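Local coordinates for protein phosphodiesterase (Candida albicans, PDB 6CPU) that is a largely helical member of the 3'5'-cyclic nucleotide phosphodiesterase family, in the HD clan, with a zinc and a magnesium ion bound, at residues G352-F364 against E483-K495. Residues are numbered along the deposited sequence; the frame is centred on the assembly and turned at random.
Sequences GHPGTTNDFMIKF and EFAEVELLKSVIK
Phe360 reaches from the short helix 358-363 into a hole on helix 483-495 made by Val487, Leu490, Lys491 and Ile494, a knob-into-hole fit between two nearly parallel helices whose axes come within 11.6 Å. Its CA-CB bond points at helix 483-495, and CG anti to the backbone N (chi1 165°) sets CD1, CE1 and CZ against it. CD1 meets Lys491 CG, in plane at the ring's edge, at 3.7 Å. CE1 comes between Lys491 CG and Leu490 CD2, CE2 also touches Leu490 CD2, and CZ goes deepest, 3.4 Å from Leu490 CD2 and 3.9 Å from Ile494 CD1. Phe364 sets one ring face over Phe360 CE1, offset toward the rim, and touches Lys491 CG through CE2 (3.6 Å) and Ile494 CG2 through CD1. Lys491 thus lends its methylenes to both rings while its NZ makes a salt bridge with Glu488 OE2.

Toward the metals the contact turns polar. Gly355 O packs on Val487 CG2 at 3.3 Å and accepts a hydrogen bond from a water that also donates to Glu486 OE1. A second water donates to Thr356 O and, at 2.7 Å, to Glu483 OE2, which also bonds His274. His353, whose side chain lies about 4 Å from the magnesium ion, is braced by Gly355 N, which donates to ND1 in the ring plane, and its ring stacks on His274. Apolar contacts, the Lys491 methylenes among them, hold the short helix against helix 483-495, whereas two waters, held by Glu483 and Glu486, bridge the preceding loop to helix 470-495, probably helping to position the metal site's second shell.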
loop_
_atom_site.group_PDB
_atom_site.type_symbol
_atom_site.label_atom_id
_atom_site.label_comp_id
_atom_site.label_asym_id
_atom_site.label_seq_id
_atom_site.Cartn_x
_atom_site.Cartn_y
_atom_site.Cartn_z
ATOM N N GLY A 352 -2.512 2.071 5.192
ATOM C CA GLY A 352 -3.297 1.859 6.408
ATOM C C GLY A 352 -4.732 1.473 6.119
ATOM O O GLY A 352 -5.538 1.440 7.010
ATOM N N HIS A 353 -5.053 1.179 4.864
ATOM C CA HIS A 353 -6.443 0.916 4.475
ATOM C C HIS A 353 -6.943 -0.282 5.263
ATOM O O HIS A 353 -6.270 -1.291 5.294
ATOM C CB HIS A 353 -6.509 0.669 2.960
ATOM C CG HIS A 353 -7.882 0.743 2.370
ATOM N ND1 HIS A 353 -8.874 -0.149 2.695
ATOM C CD2 HIS A 353 -8.405 1.554 1.418
ATOM C CE1 HIS A 353 -9.963 0.123 1.998
ATOM N NE2 HIS A 353 -9.709 1.153 1.217
ATOM N N PRO A 354 -8.101 -0.169 5.947
ATOM C CA PRO A 354 -8.581 -1.222 6.836
ATOM C C PRO A 354 -9.440 -2.306 6.160
ATOM O O PRO A 354 -9.898 -3.230 6.822
ATOM C CB PRO A 354 -9.449 -0.445 7.830
ATOM C CG PRO A 354 -10.047 0.612 6.985
ATOM C CD PRO A 354 -8.967 1.021 6.028
ATOM N N GLY A 355 -9.639 -2.185 4.864
ATOM C CA GLY A 355 -10.377 -3.176 4.088
ATOM C C GLY A 355 -11.873 -2.868 3.993
ATOM O O GLY A 355 -12.662 -3.762 3.696
ATOM N N THR A 356 -12.262 -1.618 4.250
ATOM C CA THR A 356 -13.672 -1.181 4.149
ATOM C C THR A 356 -13.863 -0.173 2.996
ATOM O O THR A 356 -13.157 -0.234 2.007
ATOM C CB THR A 356 -14.182 -0.636 5.514
ATOM O OG1 THR A 356 -13.426 0.513 5.879
ATOM C CG2 THR A 356 -14.047 -1.659 6.593
ATOM N N THR A 357 -14.845 0.719 3.091
ATOM C CA THR A 357 -15.118 1.735 2.082
ATOM C C THR A 357 -15.558 2.996 2.802
ATOM O O THR A 357 -15.986 2.915 3.957
ATOM C CB THR A 357 -16.312 1.338 1.172
ATOM O OG1 THR A 357 -17.482 1.164 1.988
ATOM C CG2 THR A 357 -16.038 0.053 0.411
ATOM N N ASN A 358 -15.505 4.140 2.126
ATOM C CA ASN A 358 -16.027 5.384 2.706
ATOM C C ASN A 358 -17.492 5.230 3.105
ATOM O O ASN A 358 -17.887 5.624 4.203
ATOM C CB ASN A 358 -15.826 6.594 1.778
ATOM C CG ASN A 358 -14.395 7.116 1.782
ATOM O OD1 ASN A 358 -13.640 6.871 2.712
ATOM N ND2 ASN A 358 -14.023 7.839 0.738
ATOM N N ASP A 359 -18.296 4.610 2.243
ATOM C CA ASP A 359 -19.707 4.407 2.550
ATOM C C ASP A 359 -19.926 3.664 3.865
ATOM O O ASP A 359 -20.780 4.057 4.661
ATOM C CB ASP A 359 -20.418 3.683 1.394
ATOM C CG ASP A 359 -20.593 4.573 0.171
ATOM O OD1 ASP A 359 -20.666 5.814 0.341
ATOM O OD2 ASP A 359 -20.657 4.036 -0.963
ATOM N N PHE A 360 -19.145 2.615 4.109
ATOM C CA PHE A 360 -19.277 1.850 5.334
ATOM C C PHE A 360 -18.880 2.692 6.555
ATOM O O PHE A 360 -19.577 2.694 7.561
ATOM C CB PHE A 360 -18.412 0.586 5.281
ATOM C CG PHE A 360 -18.220 -0.060 6.604
ATOM C CD1 PHE A 360 -19.146 -0.966 7.089
ATOM C CD2 PHE A 360 -17.121 0.276 7.410
ATOM C CE1 PHE A 360 -18.970 -1.544 8.325
ATOM C CE2 PHE A 360 -16.949 -0.305 8.647
ATOM C CZ PHE A 360 -17.875 -1.217 9.106
ATOM N N MET A 361 -17.734 3.376 6.454
ATOM C CA MET A 361 -17.239 4.179 7.578
ATOM C C MET A 361 -18.251 5.279 7.936
ATOM O O MET A 361 -18.491 5.548 9.127
ATOM C CB MET A 361 -15.878 4.794 7.253
ATOM C CG MET A 361 -14.787 3.794 6.884
ATOM S SD MET A 361 -14.306 2.743 8.242
ATOM C CE MET A 361 -13.189 3.861 9.101
ATOM N N ILE A 362 -18.859 5.884 6.915
ATOM C CA ILE A 362 -19.868 6.935 7.119
ATOM C C ILE A 362 -21.135 6.346 7.749
ATOM O O ILE A 362 -21.614 6.812 8.789
ATOM C CB ILE A 362 -20.193 7.649 5.795
ATOM C CG1 ILE A 362 -18.991 8.467 5.319
ATOM C CG2 ILE A 362 -21.415 8.557 5.937
ATOM C CD1 ILE A 362 -19.033 8.851 3.853
ATOM N N LYS A 363 -21.672 5.299 7.137
ATOM C CA LYS A 363 -22.977 4.788 7.569
ATOM C C LYS A 363 -22.940 4.190 8.973
ATOM O O LYS A 363 -23.928 4.271 9.698
ATOM C CB LYS A 363 -23.527 3.789 6.543
ATOM C CG LYS A 363 -23.784 4.408 5.170
ATOM C CD LYS A 363 -24.977 5.363 5.143
ATOM C CE LYS A 363 -25.197 5.920 3.739
ATOM N NZ LYS A 363 -26.421 6.765 3.627
ATOM N N PHE A 364 -21.801 3.618 9.375
ATOM C CA PHE A 364 -21.656 3.043 10.698
ATOM C C PHE A 364 -20.944 3.966 11.705
ATOM O O PHE A 364 -20.622 3.541 12.810
ATOM C CB PHE A 364 -20.979 1.672 10.602
ATOM C CG PHE A 364 -21.863 0.642 9.958
ATOM C CD1 PHE A 364 -22.620 -0.224 10.736
ATOM C CD2 PHE A 364 -22.016 0.616 8.578
ATOM C CE1 PHE A 364 -23.463 -1.152 10.138
ATOM C CE2 PHE A 364 -22.872 -0.297 7.974
ATOM C CZ PHE A 364 -23.592 -1.177 8.759
ATOM N N GLU A 483 -13.146 -8.857 -0.866
ATOM C CA GLU A 483 -13.139 -7.761 0.107
ATOM C C GLU A 483 -14.544 -7.180 0.282
ATOM O O GLU A 483 -14.954 -6.913 1.397
ATOM C CB GLU A 483 -12.137 -6.681 -0.287
ATOM C CG GLU A 483 -11.874 -5.689 0.829
ATOM C CD GLU A 483 -10.662 -4.809 0.573
ATOM O OE1 GLU A 483 -9.528 -5.332 0.428
ATOM O OE2 GLU A 483 -10.856 -3.586 0.523
ATOM N N PHE A 484 -15.283 -7.021 -0.816
ATOM C CA PHE A 484 -16.703 -6.642 -0.761
ATOM C C PHE A 484 -17.506 -7.576 0.141
ATOM O O PHE A 484 -18.292 -7.103 0.966
ATOM C CB PHE A 484 -17.321 -6.603 -2.172
ATOM C CG PHE A 484 -18.777 -6.187 -2.194
ATOM C CD1 PHE A 484 -19.135 -4.859 -2.440
ATOM C CD2 PHE A 484 -19.794 -7.120 -1.973
ATOM C CE1 PHE A 484 -20.470 -4.474 -2.461
ATOM C CE2 PHE A 484 -21.129 -6.735 -1.991
ATOM C CZ PHE A 484 -21.467 -5.415 -2.236
ATOM N N ALA A 485 -17.308 -8.887 -0.001
ATOM C CA ALA A 485 -18.033 -9.878 0.811
ATOM C C ALA A 485 -17.683 -9.800 2.298
ATOM O O ALA A 485 -18.535 -10.012 3.154
ATOM C CB ALA A 485 -17.772 -11.291 0.292
ATOM N N GLU A 486 -16.415 -9.510 2.602
ATOM C CA GLU A 486 -16.008 -9.300 3.990
ATOM C C GLU A 486 -16.694 -8.069 4.589
ATOM O O GLU A 486 -17.119 -8.101 5.741
ATOM C CB GLU A 486 -14.482 -9.182 4.098
ATOM C CG GLU A 486 -13.728 -10.481 3.784
ATOM C CD GLU A 486 -12.221 -10.366 4.039
ATOM O OE1 GLU A 486 -11.789 -9.247 4.404
ATOM O OE2 GLU A 486 -11.486 -11.379 3.900
ATOM N N VAL A 487 -16.803 -6.993 3.818
ATOM C CA VAL A 487 -17.490 -5.792 4.308
ATOM C C VAL A 487 -18.972 -6.098 4.583
ATOM O O VAL A 487 -19.526 -5.682 5.604
ATOM C CB VAL A 487 -17.331 -4.601 3.344
ATOM C CG1 VAL A 487 -18.140 -3.399 3.815
ATOM C CG2 VAL A 487 -15.859 -4.205 3.243
ATOM N N GLU A 488 -19.601 -6.875 3.700
ATOM C CA GLU A 488 -20.992 -7.296 3.931
ATOM C C GLU A 488 -21.126 -8.121 5.211
ATOM O O GLU A 488 -22.083 -7.960 5.956
ATOM C CB GLU A 488 -21.527 -8.075 2.719
ATOM C CG GLU A 488 -21.755 -7.219 1.490
ATOM C CD GLU A 488 -22.714 -6.071 1.741
ATOM O OE1 GLU A 488 -23.738 -6.301 2.414
ATOM O OE2 GLU A 488 -22.448 -4.933 1.284
ATOM N N LEU A 489 -20.150 -8.982 5.489
ATOM C CA LEU A 489 -20.181 -9.812 6.681
ATOM C C LEU A 489 -19.966 -8.960 7.948
ATOM O O LEU A 489 -20.602 -9.185 8.970
ATOM C CB LEU A 489 -19.125 -10.906 6.556
ATOM C CG LEU A 489 -19.171 -12.145 7.422
ATOM C CD1 LEU A 489 -20.547 -12.810 7.404
ATOM C CD2 LEU A 489 -18.111 -13.112 6.906
ATOM N N LEU A 490 -19.070 -7.979 7.873
ATOM C CA LEU A 490 -18.864 -7.065 9.000
ATOM C C LEU A 490 -20.129 -6.268 9.326
ATOM O O LEU A 490 -20.497 -6.153 10.483
ATOM C CB LEU A 490 -17.721 -6.112 8.693
ATOM C CG LEU A 490 -17.433 -5.066 9.771
ATOM C CD1 LEU A 490 -17.180 -5.699 11.119
ATOM C CD2 LEU A 490 -16.250 -4.220 9.307
ATOM N N LYS A 491 -20.786 -5.734 8.300
ATOM C CA LYS A 491 -22.068 -5.045 8.481
ATOM C C LYS A 491 -23.105 -5.945 9.173
ATOM O O LYS A 491 -23.802 -5.515 10.095
ATOM C CB LYS A 491 -22.624 -4.566 7.146
ATOM C CG LYS A 491 -21.859 -3.451 6.449
ATOM C CD LYS A 491 -22.724 -2.908 5.325
ATOM C CE LYS A 491 -21.943 -2.404 4.133
ATOM N NZ LYS A 491 -22.825 -2.374 2.930
ATOM N N SER A 492 -23.195 -7.198 8.746
ATOM C CA SER A 492 -24.137 -8.134 9.374
ATOM C C SER A 492 -23.788 -8.421 10.835
ATOM O O SER A 492 -24.677 -8.502 11.682
ATOM C CB SER A 492 -24.254 -9.423 8.550
ATOM O OG SER A 492 -24.730 -9.118 7.247
ATOM N N VAL A 493 -22.497 -8.526 11.159
ATOM C CA VAL A 493 -22.082 -8.707 12.548
ATOM C C VAL A 493 -22.513 -7.497 13.381
ATOM O O VAL A 493 -23.047 -7.648 14.474
ATOM C CB VAL A 493 -20.538 -8.882 12.681
ATOM C CG1 VAL A 493 -20.101 -8.801 14.138
ATOM C CG2 VAL A 493 -20.077 -10.182 12.061
ATOM N N ILE A 494 -22.243 -6.291 12.888
ATOM C CA ILE A 494 -22.603 -5.091 13.646
ATOM C C ILE A 494 -24.126 -4.993 13.832
ATOM O O ILE A 494 -24.608 -4.683 14.926
ATOM C CB ILE A 494 -22.075 -3.815 12.984
ATOM C CG1 ILE A 494 -20.534 -3.837 12.990
ATOM C CG2 ILE A 494 -22.601 -2.586 13.726
ATOM C CD1 ILE A 494 -19.918 -2.923 11.957
ATOM N N LYS A 495 -24.863 -5.266 12.764
ATOM C CA LYS A 495 -26.338 -5.221 12.797
ATOM C C LYS A 495 -26.952 -6.383 13.563
ATOM O O LYS A 495 -28.172 -6.417 13.766
ATOM C CB LYS A 495 -26.899 -5.221 11.385
ATOM C CG LYS A 495 -26.678 -3.945 10.598
ATOM C CD LYS A 495 -27.065 -4.172 9.145
ATOM C CE LYS A 495 -27.059 -2.884 8.350
ATOM N NZ LYS A 495 -26.921 -3.130 6.883
HETATM O O HOH W 1 -12.079 -6.543 4.476
HETATM O O HOH W 2 -13.293 -2.337 0.405
#